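Local coordinates for rubisco operon transcriptional regulator (Synechocystis sp., PDB 5Y2W), which probably acts as a LysR-type transcriptional repressor that links carbon and nitrogen metabolism, its regulatory domain binding the effector 2-phosphoglycolate, at residues A[110-115]-A[134-139]; A[86-91]-A[154-159]. All blocks are in the same frame, centred on the assembly; numbering follows the deposited sequence.

In the fold
Both contacts lie on the same side of the chain's centre, with their own centres 12 Å apart. Contact 2 is fully buried: it joins an edge strand to the middle strand of a three-stranded sheet through backbone hydrogen bonds and aliphatic packing. Contact 1 is partly buried and more polar, reaching the bound 2-phosphoglycolate through Arg-113 and the second subunit through Leu-138 and Glu-139. Segments 110-115 and 154-159 connect the two, since Ile-111 N lies 2.9 Å from Ile-156 O, a probable hydrogen bond, and the Phe-110 ring packs on Val-158 and Ile-156. Helix 143-151 touches side chains of both contacts.

Contact 1: A[110-115]-A[134-139]; sequences FIMREK and VRVRLE. With PGA (2-phosphoglycolic acid), chain B.
Met-112 and Glu-139 form a single beta bridge beside the 2-phosphoglycolate pocket of this LysR-type regulatory domain, where segment 110-115 leads toward helix 118-129 and segment 134-139 runs alongside it in the same direction. Two backbone bonds set the pairing: Phe-110 N gives its hydrogen to Arg-135 O at 2.9 Å, and Met-112 N meets Leu-138 O nearly straight (167°) and in the carbonyl plane. Between them a water donates to Phe-110 O and accepts from Arg-137 N. On one side Phe-110 CB lies 3.6 Å from Val-134 CB, while the ring turns away to meet Phe-127 edge-to-face. Met-112 has CG anti to its carbonyl carbon (chi1 -76°), which sets CG 3.8 Å from Val-136 CG1, the two side chains crossing at about a right angle.

Beyond the bridge, Glu-139 puts CG anti to its own N and stretches out, laying its CG 3.5 Å from Arg-113 O. Its OE2 has Arg-120 as main partner and reaches Lys-115 NZ in a longer salt bridge of 3.4 Å.

Arg-113 faces the ligand. Its NE and NH1 take one oxygen each of Glu-114, the NH1-OE1 distance being 2.8 Å, and NH1 also reaches O2P of the 2-phosphoglycolate at 2.9 Å, near the guanidinium plane. The carboxylate should therefore fix the rotation of the guanidinium and balance part of its charge. The Met-112 pairing joins the segment carrying Arg-113 to a strand that pairs in parallel with the second subunit, a possible route of coupling.

Contact 2: A[86-91]-A[154-159]; sequences VIARRD and MGISVL
Antiparallel strand pairing joins Ile-87 to Ser-157 and Val-86 to Val-158 in the buried interior of the subdomain that contains the three-stranded sheet. Strands 86-89 and 157-159 approach to 4.7 Å between axes, their directions differing by 129°, so the pair is strongly splayed. Ile-87 and Ser-157 are the hydrogen-bonded pair: Ile-87 N donates to Ser-157 O at 2.9 Å, and Ser-157 N returns a bond to Ile-87 O at 3.1 Å, the latter in the carbonyl plane. Val-86 and Val-158 are the neighbouring non-hydrogen-bonded pair.

Side chains divide between the two faces. On that of the valines, Val-86 CG2 meets Val-158 CG2 at 3.7 Å, and both residues touch Phe-181. On the other, Ile-87 swings CD1 out across Leu-159 at about a right angle and touches its CB, also at 3.7 Å; helix 143-151 packs over this face through Ile-150 and Ile-146.

Within the periplasmic-binding-protein-like fold, strand 81-89 is the centre of this sheet, with 173-176 on its second flank, so 157-160 is an edge strand within the chain. Ser-157 OG bonds Ile-111 O of segment 110-115.

Next to the hydrogen-bonded pair, Ile-156 places CG1 between its N and carbonyl carbon (chi1 65°), which leaves CG2 directed at Ala-88. That methyl sits only 3.4 Å from Ala-88 CB, closer than ordinary carbon contact. The other branch of Ile-156 turns to the valines, its CD1 lying 4.3 Å from Val-86 CG1, a looser apolar touch than the one its CG2 makes.

Contact 1: A[110-115]-A[134-139]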
loop_
_atom_site.group_PDB
_atom_site.type_symbol
_atom_site.label_atom_id
_atom_site.label_comp_id
_atom_site.label_asym_id
_atom_site.label_seq_id
_atom_site.Cartn_x
_atom_site.Cartn_y
_atom_site.Cartn_z
ATOM N N PHE A 110 9.415 3.001 18.326
ATOM C CA PHE A 110 8.256 3.536 17.606
ATOM C C PHE A 110 8.570 3.692 16.113
ATOM O O PHE A 110 9.505 4.408 15.730
ATOM C CB PHE A 110 7.875 4.876 18.186
ATOM C CG PHE A 110 6.535 5.370 17.737
ATOM C CD1 PHE A 110 6.388 5.969 16.500
ATOM C CD2 PHE A 110 5.436 5.230 18.550
ATOM C CE1 PHE A 110 5.142 6.407 16.070
ATOM C CE2 PHE A 110 4.192 5.658 18.147
ATOM C CZ PHE A 110 4.047 6.262 16.895
ATOM N N ILE A 111 7.761 3.054 15.280
ATOM C CA ILE A 111 8.000 3.066 13.864
ATOM C C ILE A 111 7.224 4.183 13.271
ATOM O O ILE A 111 6.012 4.278 13.499
ATOM C CB ILE A 111 7.544 1.739 13.241
ATOM C CG1 ILE A 111 8.251 0.549 13.931
ATOM C CG2 ILE A 111 7.812 1.750 11.737
ATOM C CD1 ILE A 111 7.407 -0.698 14.045
ATOM N N MET A 112 7.857 4.994 12.458
ATOM C CA MET A 112 7.151 6.122 11.859
ATOM C C MET A 112 6.855 5.874 10.376
ATOM O O MET A 112 7.544 5.132 9.705
ATOM C CB MET A 112 8.013 7.366 11.941
ATOM C CG MET A 112 8.099 8.026 13.298
ATOM S SD MET A 112 6.709 9.122 13.694
ATOM C CE MET A 112 7.053 9.745 15.346
ATOM N N ARG A 113 5.794 6.481 9.878
ATOM C CA ARG A 113 5.514 6.580 8.459
ATOM C C ARG A 113 6.528 7.548 7.816
ATOM O O ARG A 113 7.237 8.282 8.529
ATOM C CB ARG A 113 4.083 7.150 8.268
ATOM C CG ARG A 113 2.953 6.162 8.507
ATOM C CD ARG A 113 2.740 5.220 7.350
ATOM N NE ARG A 113 2.516 6.004 6.140
ATOM C CZ ARG A 113 1.354 6.532 5.752
ATOM N NH1 ARG A 113 1.345 7.344 4.681
ATOM N NH2 ARG A 113 0.226 6.262 6.426
ATOM N N GLU A 114 6.578 7.545 6.482
ATOM C CA GLU A 114 7.384 8.512 5.671
ATOM C C GLU A 114 6.948 9.945 5.926
ATOM O O GLU A 114 5.772 10.187 6.282
ATOM C CB GLU A 114 7.265 8.203 4.192
ATOM C CG GLU A 114 5.958 8.629 3.472
ATOM C CD GLU A 114 4.718 7.798 3.843
ATOM O OE1 GLU A 114 3.614 8.172 3.358
ATOM O OE2 GLU A 114 4.817 6.808 4.645
ATOM N N LYS A 115 7.915 10.867 5.821
ATOM C CA LYS A 115 7.672 12.302 5.739
ATOM C C LYS A 115 6.678 12.570 4.630
ATOM O O LYS A 115 6.800 12.003 3.548
ATOM C CB LYS A 115 8.979 13.077 5.442
ATOM C CG LYS A 115 9.988 13.100 6.593
ATOM C CD LYS A 115 11.191 14.010 6.324
ATOM C CE LYS A 115 12.226 13.925 7.450
ATOM N NZ LYS A 115 12.661 12.522 7.792
ATOM N N VAL A 134 9.765 9.412 21.642
ATOM C CA VAL A 134 9.807 7.990 21.323
ATOM C C VAL A 134 11.087 7.719 20.612
ATOM O O VAL A 134 11.646 8.605 20.022
ATOM C CB VAL A 134 8.646 7.525 20.423
ATOM C CG1 VAL A 134 7.416 7.370 21.246
ATOM C CG2 VAL A 134 8.429 8.509 19.254
ATOM N N ARG A 135 11.523 6.474 20.652
ATOM C CA ARG A 135 12.763 6.085 20.003
ATOM C C ARG A 135 12.465 5.607 18.582
ATOM O O ARG A 135 11.860 4.583 18.361
ATOM C CB ARG A 135 13.428 4.985 20.824
ATOM C CG ARG A 135 14.819 4.653 20.338
ATOM C CD ARG A 135 15.646 3.859 21.350
ATOM N NE ARG A 135 17.031 3.617 20.884
ATOM C CZ ARG A 135 17.417 2.615 20.087
ATOM N NH1 ARG A 135 16.543 1.723 19.642
ATOM N NH2 ARG A 135 18.689 2.494 19.729
ATOM N N VAL A 136 12.831 6.392 17.610
ATOM C CA VAL A 136 12.545 6.053 16.227
ATOM C C VAL A 136 13.808 5.608 15.500
ATOM O O VAL A 136 14.763 6.320 15.451
ATOM C CB VAL A 136 11.982 7.274 15.498
ATOM C CG1 VAL A 136 11.624 6.926 14.062
ATOM C CG2 VAL A 136 10.769 7.804 16.246
ATOM N N ARG A 137 13.793 4.426 14.913
ATOM C CA ARG A 137 14.848 4.044 13.978
ATOM C C ARG A 137 14.348 3.548 12.596
ATOM O O ARG A 137 15.137 3.379 11.670
ATOM C CB ARG A 137 15.769 3.036 14.674
ATOM C CG ARG A 137 16.622 3.724 15.744
ATOM C CD ARG A 137 17.846 2.909 16.072
ATOM N NE ARG A 137 17.441 1.600 16.606
ATOM C CZ ARG A 137 17.705 0.398 16.067
ATOM N NH1 ARG A 137 17.258 -0.690 16.701
ATOM N NH2 ARG A 137 18.386 0.250 14.918
ATOM N N LEU A 138 13.039 3.326 12.477
ATOM C CA LEU A 138 12.416 2.866 11.260
ATOM C C LEU A 138 11.411 3.892 10.839
ATOM O O LEU A 138 10.501 4.222 11.593
ATOM C CB LEU A 138 11.701 1.550 11.482
ATOM C CG LEU A 138 12.565 0.361 11.870
ATOM C CD1 LEU A 138 11.740 -0.878 12.102
ATOM C CD2 LEU A 138 13.562 0.115 10.750
ATOM N N GLU A 139 11.610 4.402 9.639
ATOM C CA GLU A 139 10.642 5.213 8.954
ATOM C C GLU A 139 10.194 4.370 7.786
ATOM O O GLU A 139 10.938 4.202 6.825
ATOM C CB GLU A 139 11.315 6.517 8.530
ATOM C CG GLU A 139 10.517 7.339 7.582
ATOM C CD GLU A 139 11.181 8.653 7.263
ATOM O OE1 GLU A 139 11.056 9.088 6.076
ATOM O OE2 GLU A 139 11.790 9.255 8.198
HETATM P P PGA B . -1.382 9.390 5.288
HETATM O O1P PGA B . -2.950 9.581 5.629
HETATM O O2P PGA B . -1.315 8.330 4.239
HETATM O O3P PGA B . -0.749 9.023 6.640
HETATM O O4P PGA B . -1.001 10.665 4.631
HETATM C C2 PGA B . -3.868 8.582 6.015
HETATM C C1 PGA B . -4.781 9.029 7.150
HETATM O O1 PGA B . -5.654 8.220 7.597
HETATM O O2 PGA B . -4.629 10.186 7.593
HETATM O O HOH W 1 11.591 2.735 14.930
#

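Contact 2: A[86-91]-A[154-159]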
loop_
_atom_site.group_PDB
_atom_site.type_symbol
_atom_site.label_atom_id
_atom_site.label_comp_id
_atom_site.label_asym_id
_atom_site.label_seq_id
_atom_site.Cartn_x
_atom_site.Cartn_y
_atom_site.Cartn_z
ATOM N N VAL A 86 -2.952 3.493 18.752
ATOM C CA VAL A 86 -1.690 2.855 19.069
ATOM C C VAL A 86 -1.753 1.331 18.886
ATOM O O VAL A 86 -2.550 0.643 19.502
ATOM C CB VAL A 86 -1.202 3.226 20.489
ATOM C CG1 VAL A 86 0.119 2.554 20.791
ATOM C CG2 VAL A 86 -1.025 4.743 20.610
ATOM N N ILE A 87 -0.861 0.820 18.045
ATOM C CA ILE A 87 -0.810 -0.572 17.761
ATOM C C ILE A 87 0.496 -1.142 18.235
ATOM O O ILE A 87 1.563 -0.550 18.037
ATOM C CB ILE A 87 -0.955 -0.812 16.264
ATOM C CG1 ILE A 87 -2.326 -0.267 15.804
ATOM C CG2 ILE A 87 -0.846 -2.319 15.961
ATOM C CD1 ILE A 87 -2.403 -0.041 14.326
ATOM N N ALA A 88 0.398 -2.302 18.856
ATOM C CA ALA A 88 1.575 -3.027 19.279
ATOM C C ALA A 88 1.397 -4.509 18.988
ATOM O O ALA A 88 0.361 -4.955 18.466
ATOM C CB ALA A 88 1.829 -2.814 20.761
ATOM N N ARG A 89 2.426 -5.278 19.308
ATOM C CA ARG A 89 2.240 -6.687 19.247
ATOM C C ARG A 89 1.663 -7.130 20.549
ATOM O O ARG A 89 1.866 -6.485 21.572
ATOM C CB ARG A 89 3.534 -7.385 18.930
ATOM C CG ARG A 89 3.284 -8.838 18.518
ATOM C CD ARG A 89 4.519 -9.412 17.899
ATOM N NE ARG A 89 5.506 -9.705 18.955
ATOM C CZ ARG A 89 6.707 -10.211 18.705
ATOM N NH1 ARG A 89 7.042 -10.471 17.452
ATOM N NH2 ARG A 89 7.581 -10.439 19.695
ATOM N N ARG A 90 0.929 -8.227 20.511
ATOM C CA ARG A 90 0.159 -8.708 21.654
ATOM C C ARG A 90 1.024 -9.175 22.856
ATOM O O ARG A 90 0.522 -9.322 23.931
ATOM C CB ARG A 90 -0.777 -9.847 21.184
ATOM C CG ARG A 90 -0.036 -11.109 20.736
ATOM C CD ARG A 90 -0.904 -12.085 19.943
ATOM N NE ARG A 90 -1.975 -12.674 20.741
ATOM C CZ ARG A 90 -2.969 -13.421 20.257
ATOM N NH1 ARG A 90 -3.885 -13.900 21.088
ATOM N NH2 ARG A 90 -3.061 -13.691 18.952
ATOM N N ASP A 91 2.327 -9.370 22.690
ATOM C CA ASP A 91 3.197 -9.726 23.822
ATOM C C ASP A 91 3.743 -8.434 24.448
ATOM O O ASP A 91 4.535 -8.454 25.399
ATOM C CB ASP A 91 4.338 -10.653 23.348
ATOM C CG ASP A 91 5.173 -10.039 22.206
ATOM O OD1 ASP A 91 4.760 -9.050 21.502
ATOM O OD2 ASP A 91 6.266 -10.574 21.992
ATOM N N MET A 154 9.358 -5.145 15.991
ATOM C CA MET A 154 10.178 -3.941 15.845
ATOM C C MET A 154 9.637 -2.682 16.551
ATOM O O MET A 154 10.218 -1.595 16.458
ATOM C CB MET A 154 10.413 -3.680 14.363
ATOM C CG MET A 154 11.346 -4.711 13.748
ATOM S SD MET A 154 11.236 -4.734 11.943
ATOM C CE MET A 154 10.455 -6.341 11.723
ATOM N N GLY A 155 8.549 -2.825 17.288
ATOM C CA GLY A 155 8.061 -1.719 18.101
ATOM C C GLY A 155 6.558 -1.500 17.975
ATOM O O GLY A 155 5.844 -2.381 17.572
ATOM N N ILE A 156 6.112 -0.312 18.345
ATOM C CA ILE A 156 4.713 0.087 18.237
ATOM C C ILE A 156 4.670 1.215 17.242
ATOM O O ILE A 156 5.703 1.746 16.848
ATOM C CB ILE A 156 4.165 0.548 19.594
ATOM C CG1 ILE A 156 4.880 1.799 20.050
ATOM C CG2 ILE A 156 4.409 -0.529 20.622
ATOM C CD1 ILE A 156 4.337 2.329 21.354
ATOM N N SER A 157 3.472 1.507 16.792
ATOM C CA SER A 157 3.206 2.624 15.898
ATOM C C SER A 157 1.790 3.163 16.151
ATOM O O SER A 157 1.065 2.658 16.985
ATOM C CB SER A 157 3.272 2.177 14.445
ATOM O OG SER A 157 3.497 3.307 13.583
ATOM N N VAL A 158 1.425 4.225 15.434
ATOM C CA VAL A 158 0.048 4.745 15.444
ATOM C C VAL A 158 -0.359 4.727 13.995
ATOM O O VAL A 158 0.380 5.245 13.143
ATOM C CB VAL A 158 -0.013 6.179 15.976
ATOM C CG1 VAL A 158 -1.338 6.840 15.583
ATOM C CG2 VAL A 158 0.242 6.248 17.499
ATOM N N LEU A 159 -1.476 4.068 13.713
ATOM C CA LEU A 159 -1.999 3.986 12.377
ATOM C C LEU A 159 -3.525 4.184 12.466
ATOM O O LEU A 159 -4.124 3.998 13.529
ATOM C CB LEU A 159 -1.754 2.578 11.804
ATOM C CG LEU A 159 -0.351 2.019 11.544
ATOM C CD1 LEU A 159 -0.401 0.557 11.090
ATOM C CD2 LEU A 159 0.305 2.887 10.527
#